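Local atomic coordinates of Card1 endonuclease domain-containing protein (Vibrio cholerae, PDB entry 1XMX), a protein that is of unknown function but may bind nucleic acid and, with a Card1-like domain of the PD-(D/E)XK group, could act as an endonuclease. Residues 45-53 against 145-153; 271-281 against 292-302. All blocks are in the same frame, centred on the assembly; numbering follows the deposited sequence.

In the fold
The two contacts follow one another along the chain, contact 1 closing before contact 2 opens, and their centres lie about 15 Å apart. Contact 1 sets helix 40-52, part of the N-terminal alpha/beta layer built on parallel strands, against helix 144-150. Contact 2 lies in the Card1-like endonuclease region, where strands 272-276 and 279-285 pair with strand 288-300. Helix 144-150 belongs to both neighbourhoods: Y147 OH bonds to N302 O at 2.7 Å and its ring touches V299, while beyond the helix A153 packs on V281. Strand 154-156 then joins the sheet of contact 2, so this part of the chain connects the N-terminal alpha/beta region to that sheet.

Contact 1 of 2, residues 45-53 against 145-153; sequences RLSDVLNKR and ADYLTIFGA
R53 and D146 reach for each other from opposite directions at one end of an antiparallel helix pair, in which helix 40-52 of the Rossmann-like N-terminal layer meets helix 144-150. The short axes approach to 8.8 Å at 153°. R53 grips the carboxylate end-on with two nitrogens: NH1 meets OD1 of D146 at 3.1 Å along a nearly straight bond, while NH2 approaches OD2 on its syn side, at a modelled distance that is doubtfully short. The two flat groups are nevertheless turned 49° apart. NH1 also donates to V49 O, a bond within its own segment that helps fix the rotation of the guanidinium, and arginine suits the place because it has several N-H groups to spend. K52 NZ is a longer-range neighbour of opposite charge, which would probably favour an ionised D146.

V49, branched at CB, sends both methyls across: CG1 lies 3.7 Å from D146 CG, flanking the salt bridge, while CG2 makes the apolar contacts, with the T149 methyl and, at 3.9 Å, I150 CG1. The methyl of T149 turns to this side because it is anti to the backbone N. L50, pointing away from helix 144-150, packs on I31 and F33 of strand 30-35; L46 also touches F33, while its CD2 turns back toward I150 CG1.

At the other end G152, with positive phi, is the C-prime residue of the Schellman motif that closes helix 144-150. Lacking a side chain, it lets the extended R45 lie across it, with G152 CA 3.4 Å above the centre of one guanidinium face.

Contact 2 of 2, residues 271-281 against 292-302; sequences TIQDRSLNVQV and NELDVATVVNN
V281 and L294 pack obliquely on one face of the antiparallel part of a sheet in the Card1-like, PD-(D/E)XK endonuclease region, where residues 279-281 pair with 292-294 in a beta hairpin and 272-276 runs beside 297-300. The V281 CG2 methyl sits against the branch point of L294, 3.7 Å from CG, and L332 of helix 321-333 covers both residues. Next along, V279 sets its CB against L294 CB and its CG2 against A297 CB at 4.0 Å; the small side chain of A297 leaves room for the valine methyl. I144 of helix 144-150 in turn rests on A297, S276 and V299.

Two bulges shape the surface. N278 and V279 both face L294 in a G1 bulge, N278 taking the positive phi it requires, and both segments turn a corner here. The N278 amide N bonds to D295 O at 2.7 Å. The side chain of D295 points away, receiving C309 N at OD2.

Q273 and D274 both face V299 in a classic bulge. With CG between its backbone N and carbonyl carbon (chi1 72°), Q273 folds back over the valine, bringing CD 3.4 Å from CG1. Its amide then continues to N302: OE1 accepts N302 N at 2.9 Å and NE2 gives to N302 OD1 at 3.0 Å, the two amide planes 79° apart. Q273 NE2 also bonds to I142 O, and N302 ND2 to D123 OD2. Glutamine fits, being long enough to cover the methyl and polar at the tip. On the other face, I272 and V300 lie side by side, and helix 243-266 covers I272 and T298.

At the far end N292 OD1 receives K324 NZ, while its ND2 donates to a water at 2.6 Å that only weakly reaches V281 O.

Contact 1 of 2, residues 45-53 against 145-153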
loop_
_atom_site.group_PDB
_atom_site.type_symbol
_atom_site.label_atom_id
_atom_site.label_comp_id
_atom_site.label_asym_id
_atom_site.label_seq_id
_atom_site.Cartn_x
_atom_site.Cartn_y
_atom_site.Cartn_z
ATOM N N ARG A 45 -7.099 -0.667 -17.273
ATOM C CA ARG A 45 -6.182 -0.438 -16.133
ATOM C C ARG A 45 -5.071 -1.498 -16.034
ATOM O O ARG A 45 -3.867 -1.169 -15.771
ATOM C CB ARG A 45 -6.960 -0.425 -14.841
ATOM C CG ARG A 45 -7.834 0.772 -14.672
ATOM C CD ARG A 45 -8.742 0.496 -13.503
ATOM N NE ARG A 45 -9.859 1.414 -13.387
ATOM C CZ ARG A 45 -10.991 1.132 -12.728
ATOM N NH1 ARG A 45 -11.147 -0.054 -12.142
ATOM N NH2 ARG A 45 -11.981 2.038 -12.668
ATOM N N LEU A 46 -5.467 -2.765 -16.142
ATOM C CA LEU A 46 -4.502 -3.866 -16.198
ATOM C C LEU A 46 -3.471 -3.649 -17.304
ATOM O O LEU A 46 -2.264 -3.919 -17.128
ATOM C CB LEU A 46 -5.217 -5.201 -16.477
ATOM C CG LEU A 46 -6.045 -5.693 -15.307
ATOM C CD1 LEU A 46 -6.811 -6.931 -15.628
ATOM C CD2 LEU A 46 -5.112 -5.990 -14.084
ATOM N N SER A 47 -3.972 -3.207 -18.457
ATOM C CA SER A 47 -3.131 -2.928 -19.614
ATOM C C SER A 47 -2.199 -1.764 -19.412
ATOM O O SER A 47 -1.110 -1.816 -19.918
ATOM C CB SER A 47 -3.993 -2.651 -20.829
ATOM O OG SER A 47 -4.663 -3.852 -21.161
ATOM N N ASP A 48 -2.620 -0.705 -18.706
ATOM C CA ASP A 48 -1.689 0.426 -18.369
ATOM C C ASP A 48 -0.449 -0.052 -17.586
ATOM O O ASP A 48 0.692 0.311 -17.872
ATOM C CB ASP A 48 -2.396 1.494 -17.540
ATOM C CG ASP A 48 -3.472 2.202 -18.316
ATOM O OD1 ASP A 48 -3.463 2.067 -19.568
ATOM O OD2 ASP A 48 -4.336 2.886 -17.678
ATOM N N VAL A 49 -0.679 -0.888 -16.597
ATOM C CA VAL A 49 0.416 -1.422 -15.814
ATOM C C VAL A 49 1.305 -2.373 -16.682
ATOM O O VAL A 49 2.561 -2.267 -16.710
ATOM C CB VAL A 49 -0.170 -2.178 -14.635
ATOM C CG1 VAL A 49 0.890 -3.057 -13.952
ATOM C CG2 VAL A 49 -0.904 -1.207 -13.685
ATOM N N LEU A 50 0.679 -3.307 -17.392
ATOM C CA LEU A 50 1.511 -4.333 -18.122
ATOM C C LEU A 50 2.143 -3.717 -19.322
ATOM O O LEU A 50 3.312 -3.978 -19.571
ATOM C CB LEU A 50 0.725 -5.586 -18.541
ATOM C CG LEU A 50 0.374 -6.461 -17.312
ATOM C CD1 LEU A 50 -0.862 -7.354 -17.620
ATOM C CD2 LEU A 50 1.541 -7.293 -16.759
ATOM N N ASN A 51 1.384 -2.913 -20.073
ATOM C CA ASN A 51 1.939 -2.286 -21.292
ATOM C C ASN A 51 3.191 -1.441 -21.034
ATOM O O ASN A 51 4.098 -1.431 -21.898
ATOM C CB ASN A 51 0.914 -1.442 -22.070
ATOM C CG ASN A 51 -0.165 -2.286 -22.771
ATOM O OD1 ASN A 51 -1.157 -1.722 -23.296
ATOM N ND2 ASN A 51 0.004 -3.621 -22.782
ATOM N N LYS A 52 3.223 -0.747 -19.877
ATOM C CA LYS A 52 4.412 -0.026 -19.342
ATOM C C LYS A 52 5.666 -0.888 -19.444
ATOM O O LYS A 52 6.738 -0.377 -19.723
ATOM C CB LYS A 52 4.301 0.301 -17.838
ATOM C CG LYS A 52 3.644 1.616 -17.386
ATOM C CD LYS A 52 3.975 1.811 -15.873
ATOM C CE LYS A 52 2.864 2.488 -15.039
ATOM N NZ LYS A 52 3.288 3.852 -14.461
ATOM N N ARG A 53 5.511 -2.182 -19.157
ATOM C CA ARG A 53 6.608 -3.148 -19.209
ATOM C C ARG A 53 6.710 -3.855 -20.514
ATOM O O ARG A 53 7.418 -4.860 -20.598
ATOM C CB ARG A 53 6.438 -4.218 -18.169
ATOM C CG ARG A 53 6.767 -3.750 -16.797
ATOM C CD ARG A 53 5.605 -3.216 -16.065
ATOM N NE ARG A 53 5.996 -3.135 -14.674
ATOM C CZ ARG A 53 5.345 -2.442 -13.752
ATOM N NH1 ARG A 53 4.260 -1.762 -14.093
ATOM N NH2 ARG A 53 5.790 -2.415 -12.501
ATOM N N ALA A 145 2.269 2.455 -7.276
ATOM C CA ALA A 145 1.676 3.200 -8.381
ATOM C C ALA A 145 0.842 2.290 -9.217
ATOM O O ALA A 145 -0.283 2.647 -9.614
ATOM C CB ALA A 145 2.744 3.817 -9.199
ATOM N N ASP A 146 1.383 1.091 -9.472
ATOM C CA ASP A 146 0.720 0.054 -10.279
ATOM C C ASP A 146 -0.485 -0.447 -9.578
ATOM O O ASP A 146 -1.535 -0.696 -10.219
ATOM C CB ASP A 146 1.628 -1.126 -10.417
ATOM C CG ASP A 146 2.656 -0.908 -11.449
ATOM O OD1 ASP A 146 2.429 0.018 -12.296
ATOM O OD2 ASP A 146 3.673 -1.654 -11.404
ATOM N N TYR A 147 -0.335 -0.603 -8.258
ATOM C CA TYR A 147 -1.432 -1.063 -7.425
ATOM C C TYR A 147 -2.592 -0.104 -7.484
ATOM O O TYR A 147 -3.733 -0.527 -7.639
ATOM C CB TYR A 147 -0.996 -1.175 -5.967
ATOM C CG TYR A 147 -1.210 -2.577 -5.457
ATOM C CD1 TYR A 147 -2.475 -3.021 -5.110
ATOM C CD2 TYR A 147 -0.150 -3.474 -5.353
ATOM C CE1 TYR A 147 -2.675 -4.312 -4.653
ATOM C CE2 TYR A 147 -0.341 -4.789 -4.894
ATOM C CZ TYR A 147 -1.606 -5.178 -4.535
ATOM O OH TYR A 147 -1.826 -6.445 -4.085
ATOM N N LEU A 148 -2.320 1.196 -7.365
ATOM C CA LEU A 148 -3.402 2.154 -7.422
ATOM C C LEU A 148 -4.091 2.141 -8.773
ATOM O O LEU A 148 -5.336 2.193 -8.827
ATOM C CB LEU A 148 -2.963 3.562 -7.026
ATOM C CG LEU A 148 -2.369 3.659 -5.607
ATOM C CD1 LEU A 148 -1.752 5.013 -5.352
ATOM C CD2 LEU A 148 -3.399 3.364 -4.546
ATOM N N THR A 149 -3.314 2.086 -9.858
ATOM C CA THR A 149 -3.894 2.061 -11.182
ATOM C C THR A 149 -4.849 0.869 -11.296
ATOM O O THR A 149 -6.003 0.996 -11.721
ATOM C CB THR A 149 -2.810 1.932 -12.241
ATOM O OG1 THR A 149 -1.971 3.067 -12.131
ATOM C CG2 THR A 149 -3.412 1.838 -13.665
ATOM N N ILE A 150 -4.364 -0.290 -10.916
ATOM C CA ILE A 150 -5.184 -1.484 -11.008
ATOM C C ILE A 150 -6.538 -1.278 -10.358
ATOM O O ILE A 150 -7.547 -1.742 -10.906
ATOM C CB ILE A 150 -4.496 -2.716 -10.414
ATOM C CG1 ILE A 150 -3.329 -3.124 -11.328
ATOM C CG2 ILE A 150 -5.534 -3.870 -10.230
ATOM C CD1 ILE A 150 -2.473 -4.269 -10.769
ATOM N N PHE A 151 -6.561 -0.604 -9.200
ATOM C CA PHE A 151 -7.813 -0.427 -8.467
ATOM C C PHE A 151 -8.582 0.871 -8.723
ATOM O O PHE A 151 -9.484 1.235 -7.964
ATOM C CB PHE A 151 -7.604 -0.675 -6.980
ATOM C CG PHE A 151 -7.427 -2.136 -6.651
ATOM C CD1 PHE A 151 -8.525 -2.956 -6.469
ATOM C CD2 PHE A 151 -6.168 -2.688 -6.517
ATOM C CE1 PHE A 151 -8.371 -4.280 -6.186
ATOM C CE2 PHE A 151 -6.022 -4.010 -6.220
ATOM C CZ PHE A 151 -7.119 -4.810 -6.048
ATOM N N GLY A 152 -8.221 1.561 -9.794
ATOM C CA GLY A 152 -9.045 2.662 -10.296
ATOM C C GLY A 152 -8.755 4.027 -9.724
ATOM O O GLY A 152 -9.592 4.943 -9.843
ATOM N N ALA A 153 -7.562 4.166 -9.160
ATOM C CA ALA A 153 -7.135 5.337 -8.432
ATOM C C ALA A 153 -5.827 5.767 -9.071
ATOM O O ALA A 153 -5.286 5.076 -9.938
ATOM C CB ALA A 153 -6.922 4.997 -6.951
#

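Contact 2 of 2, residues 271-281 against 292-302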
loop_
_atom_site.group_PDB
_atom_site.type_symbol
_atom_site.label_atom_id
_atom_site.label_comp_id
_atom_site.label_asym_id
_atom_site.label_seq_id
_atom_site.Cartn_x
_atom_site.Cartn_y
_atom_site.Cartn_z
ATOM N N THR A 271 11.112 -8.705 0.762
ATOM C CA THR A 271 9.659 -8.743 0.450
ATOM C C THR A 271 9.039 -7.336 0.461
ATOM O O THR A 271 7.979 -7.154 -0.034
ATOM C CB THR A 271 8.853 -9.667 1.420
ATOM O OG1 THR A 271 9.130 -9.294 2.788
ATOM C CG2 THR A 271 9.222 -11.145 1.228
ATOM N N ILE A 272 9.704 -6.337 1.046
ATOM C CA ILE A 272 9.158 -4.978 1.014
ATOM C C ILE A 272 9.686 -4.408 -0.276
ATOM O O ILE A 272 10.851 -4.062 -0.381
ATOM C CB ILE A 272 9.648 -4.130 2.214
ATOM C CG1 ILE A 272 9.306 -4.831 3.539
ATOM C CG2 ILE A 272 9.055 -2.711 2.153
ATOM C CD1 ILE A 272 9.894 -4.193 4.741
ATOM N N GLN A 273 8.837 -4.304 -1.268
ATOM C CA GLN A 273 9.310 -4.162 -2.612
ATOM C C GLN A 273 9.114 -2.701 -3.053
ATOM O O GLN A 273 9.658 -2.285 -4.056
ATOM C CB GLN A 273 8.545 -5.179 -3.457
ATOM C CG GLN A 273 7.071 -4.794 -3.667
ATOM C CD GLN A 273 6.218 -5.991 -3.878
ATOM O OE1 GLN A 273 6.051 -6.792 -2.970
ATOM N NE2 GLN A 273 5.705 -6.150 -5.076
ATOM N N ASP A 274 8.353 -1.925 -2.280
ATOM C CA ASP A 274 8.083 -0.514 -2.580
ATOM C C ASP A 274 7.641 0.274 -1.317
ATOM O O ASP A 274 7.038 -0.282 -0.431
ATOM C CB ASP A 274 7.056 -0.334 -3.716
ATOM C CG ASP A 274 7.145 1.071 -4.353
ATOM O OD1 ASP A 274 8.177 1.747 -4.157
ATOM O OD2 ASP A 274 6.230 1.522 -5.045
ATOM N N ARG A 275 7.917 1.569 -1.250
ATOM C CA ARG A 275 7.519 2.357 -0.080
ATOM C C ARG A 275 7.451 3.780 -0.478
ATOM O O ARG A 275 8.224 4.207 -1.336
ATOM C CB ARG A 275 8.508 2.251 1.082
ATOM C CG ARG A 275 9.901 2.547 0.642
ATOM C CD ARG A 275 10.949 2.592 1.808
ATOM N NE ARG A 275 12.238 2.641 1.130
ATOM C CZ ARG A 275 12.839 3.766 0.760
ATOM N NH1 ARG A 275 12.331 4.933 1.122
ATOM N NH2 ARG A 275 13.979 3.721 0.083
ATOM N N SER A 276 6.582 4.537 0.198
ATOM C CA SER A 276 6.410 5.937 -0.123
ATOM C C SER A 276 5.890 6.713 1.064
ATOM O O SER A 276 5.265 6.138 1.930
ATOM C CB SER A 276 5.441 6.069 -1.284
ATOM O OG SER A 276 5.875 7.142 -2.096
ATOM N N LEU A 277 6.111 8.027 1.057
ATOM C CA LEU A 277 5.716 8.955 2.101
ATOM C C LEU A 277 4.664 9.896 1.567
ATOM O O LEU A 277 4.855 10.527 0.554
ATOM C CB LEU A 277 6.953 9.765 2.590
ATOM C CG LEU A 277 6.816 10.729 3.779
ATOM C CD1 LEU A 277 6.188 10.028 5.047
ATOM C CD2 LEU A 277 8.174 11.384 4.154
ATOM N N ASN A 278 3.528 9.953 2.234
ATOM C CA ASN A 278 2.466 10.907 1.923
ATOM C C ASN A 278 1.981 10.855 0.472
ATOM O O ASN A 278 1.949 11.880 -0.218
ATOM C CB ASN A 278 2.870 12.335 2.321
ATOM C CG ASN A 278 2.774 12.560 3.828
ATOM O OD1 ASN A 278 1.738 12.264 4.435
ATOM N ND2 ASN A 278 3.843 13.089 4.440
ATOM N N VAL A 279 1.601 9.662 0.026
ATOM C CA VAL A 279 1.080 9.488 -1.304
ATOM C C VAL A 279 -0.270 10.213 -1.398
ATOM O O VAL A 279 -1.153 9.989 -0.558
ATOM C CB VAL A 279 0.899 7.986 -1.595
ATOM C CG1 VAL A 279 0.546 7.790 -3.056
ATOM C CG2 VAL A 279 2.189 7.220 -1.250
ATOM N N GLN A 280 -0.409 11.123 -2.365
ATOM C CA GLN A 280 -1.730 11.685 -2.715
ATOM C C GLN A 280 -2.483 10.750 -3.680
ATOM O O GLN A 280 -1.947 10.382 -4.688
ATOM C CB GLN A 280 -1.580 13.068 -3.345
ATOM C CG GLN A 280 -0.638 13.991 -2.572
ATOM C CD GLN A 280 -1.168 14.275 -1.172
ATOM O OE1 GLN A 280 -0.481 14.081 -0.153
ATOM N NE2 GLN A 280 -2.406 14.712 -1.111
ATOM N N VAL A 281 -3.738 10.405 -3.372
ATOM C CA VAL A 281 -4.492 9.395 -4.122
ATOM C C VAL A 281 -5.777 10.061 -4.607
ATOM O O VAL A 281 -6.513 10.670 -3.808
ATOM C CB VAL A 281 -4.934 8.190 -3.237
ATOM C CG1 VAL A 281 -5.650 7.083 -4.089
ATOM C CG2 VAL A 281 -3.797 7.639 -2.432
ATOM N N ASN A 292 -7.504 11.234 -1.159
ATOM C CA ASN A 292 -7.079 10.644 0.082
ATOM C C ASN A 292 -5.576 10.828 0.183
ATOM O O ASN A 292 -4.952 11.143 -0.802
ATOM C CB ASN A 292 -7.428 9.163 0.111
ATOM C CG ASN A 292 -8.922 8.911 0.323
ATOM O OD1 ASN A 292 -9.486 9.195 1.409
ATOM N ND2 ASN A 292 -9.568 8.348 -0.707
ATOM N N GLU A 293 -5.002 10.663 1.378
ATOM C CA GLU A 293 -3.532 10.682 1.530
ATOM C C GLU A 293 -3.067 9.447 2.269
ATOM O O GLU A 293 -3.605 9.133 3.304
ATOM C CB GLU A 293 -3.054 11.917 2.298
ATOM C CG GLU A 293 -1.554 11.885 2.584
ATOM C CD GLU A 293 -1.072 13.180 3.178
ATOM O OE1 GLU A 293 -1.257 13.398 4.403
ATOM O OE2 GLU A 293 -0.517 13.995 2.408
ATOM N N LEU A 294 -2.062 8.748 1.752
ATOM C CA LEU A 294 -1.505 7.593 2.465
ATOM C C LEU A 294 -0.210 8.024 3.166
ATOM O O LEU A 294 0.772 8.387 2.511
ATOM C CB LEU A 294 -1.264 6.395 1.505
ATOM C CG LEU A 294 -2.335 6.016 0.519
ATOM C CD1 LEU A 294 -1.933 4.852 -0.343
ATOM C CD2 LEU A 294 -3.620 5.652 1.200
ATOM N N ASP A 295 -0.233 8.063 4.501
ATOM C CA ASP A 295 0.905 8.579 5.252
ATOM C C ASP A 295 2.195 7.816 4.890
ATOM O O ASP A 295 3.171 8.418 4.445
ATOM C CB ASP A 295 0.610 8.625 6.763
ATOM C CG ASP A 295 -0.539 9.577 7.110
ATOM O OD1 ASP A 295 -0.846 10.488 6.305
ATOM O OD2 ASP A 295 -1.182 9.413 8.172
ATOM N N VAL A 296 2.184 6.496 5.069
ATOM C CA VAL A 296 3.257 5.641 4.560
ATOM C C VAL A 296 2.562 4.495 3.874
ATOM O O VAL A 296 1.673 3.846 4.446
ATOM C CB VAL A 296 4.193 5.090 5.680
ATOM C CG1 VAL A 296 5.403 4.245 5.068
ATOM C CG2 VAL A 296 4.692 6.218 6.553
ATOM N N ALA A 297 2.904 4.299 2.618
ATOM C CA ALA A 297 2.375 3.191 1.836
ATOM C C ALA A 297 3.534 2.275 1.463
ATOM O O ALA A 297 4.602 2.761 1.082
ATOM C CB ALA A 297 1.720 3.707 0.569
ATOM N N THR A 298 3.312 0.957 1.564
ATOM C CA THR A 298 4.253 -0.054 1.049
ATOM C C THR A 298 3.537 -1.134 0.233
ATOM O O THR A 298 2.308 -1.281 0.296
ATOM C CB THR A 298 5.031 -0.773 2.163
ATOM O OG1 THR A 298 4.108 -1.445 3.019
ATOM C CG2 THR A 298 5.794 0.192 3.006
ATOM N N VAL A 299 4.300 -1.861 -0.574
ATOM C CA VAL A 299 3.835 -3.163 -1.059
ATOM C C VAL A 299 4.824 -4.181 -0.466
ATOM O O VAL A 299 6.064 -3.994 -0.550
ATOM C CB VAL A 299 3.784 -3.254 -2.636
ATOM C CG1 VAL A 299 3.252 -4.640 -3.093
ATOM C CG2 VAL A 299 2.896 -2.168 -3.220
ATOM N N VAL A 300 4.281 -5.282 0.066
ATOM C CA VAL A 300 5.070 -6.319 0.674
ATOM C C VAL A 300 4.482 -7.644 0.255
ATOM O O VAL A 300 3.310 -7.857 0.452
ATOM C CB VAL A 300 4.970 -6.267 2.217
ATOM C CG1 VAL A 300 5.910 -7.271 2.847
ATOM C CG2 VAL A 300 5.199 -4.774 2.720
ATOM N N ASN A 301 5.320 -8.541 -0.291
ATOM C CA ASN A 301 4.869 -9.800 -0.812
ATOM C C ASN A 301 3.670 -9.595 -1.733
ATOM O O ASN A 301 2.670 -10.336 -1.641
ATOM C CB ASN A 301 4.587 -10.837 0.279
ATOM C CG ASN A 301 4.481 -12.264 -0.318
ATOM O OD1 ASN A 301 5.124 -12.558 -1.293
ATOM N ND2 ASN A 301 3.683 -13.116 0.279
ATOM N N ASN A 302 3.787 -8.586 -2.601
ATOM C CA ASN A 302 2.764 -8.262 -3.575
ATOM C C ASN A 302 1.396 -7.860 -2.975
ATOM O O ASN A 302 0.413 -7.838 -3.713
ATOM C CB ASN A 302 2.582 -9.394 -4.598
ATOM C CG ASN A 302 3.783 -9.565 -5.495
ATOM O OD1 ASN A 302 4.314 -8.590 -6.053
ATOM N ND2 ASN A 302 4.248 -10.812 -5.631
HETATM O O HOH W 1 -9.180 8.624 -3.305
#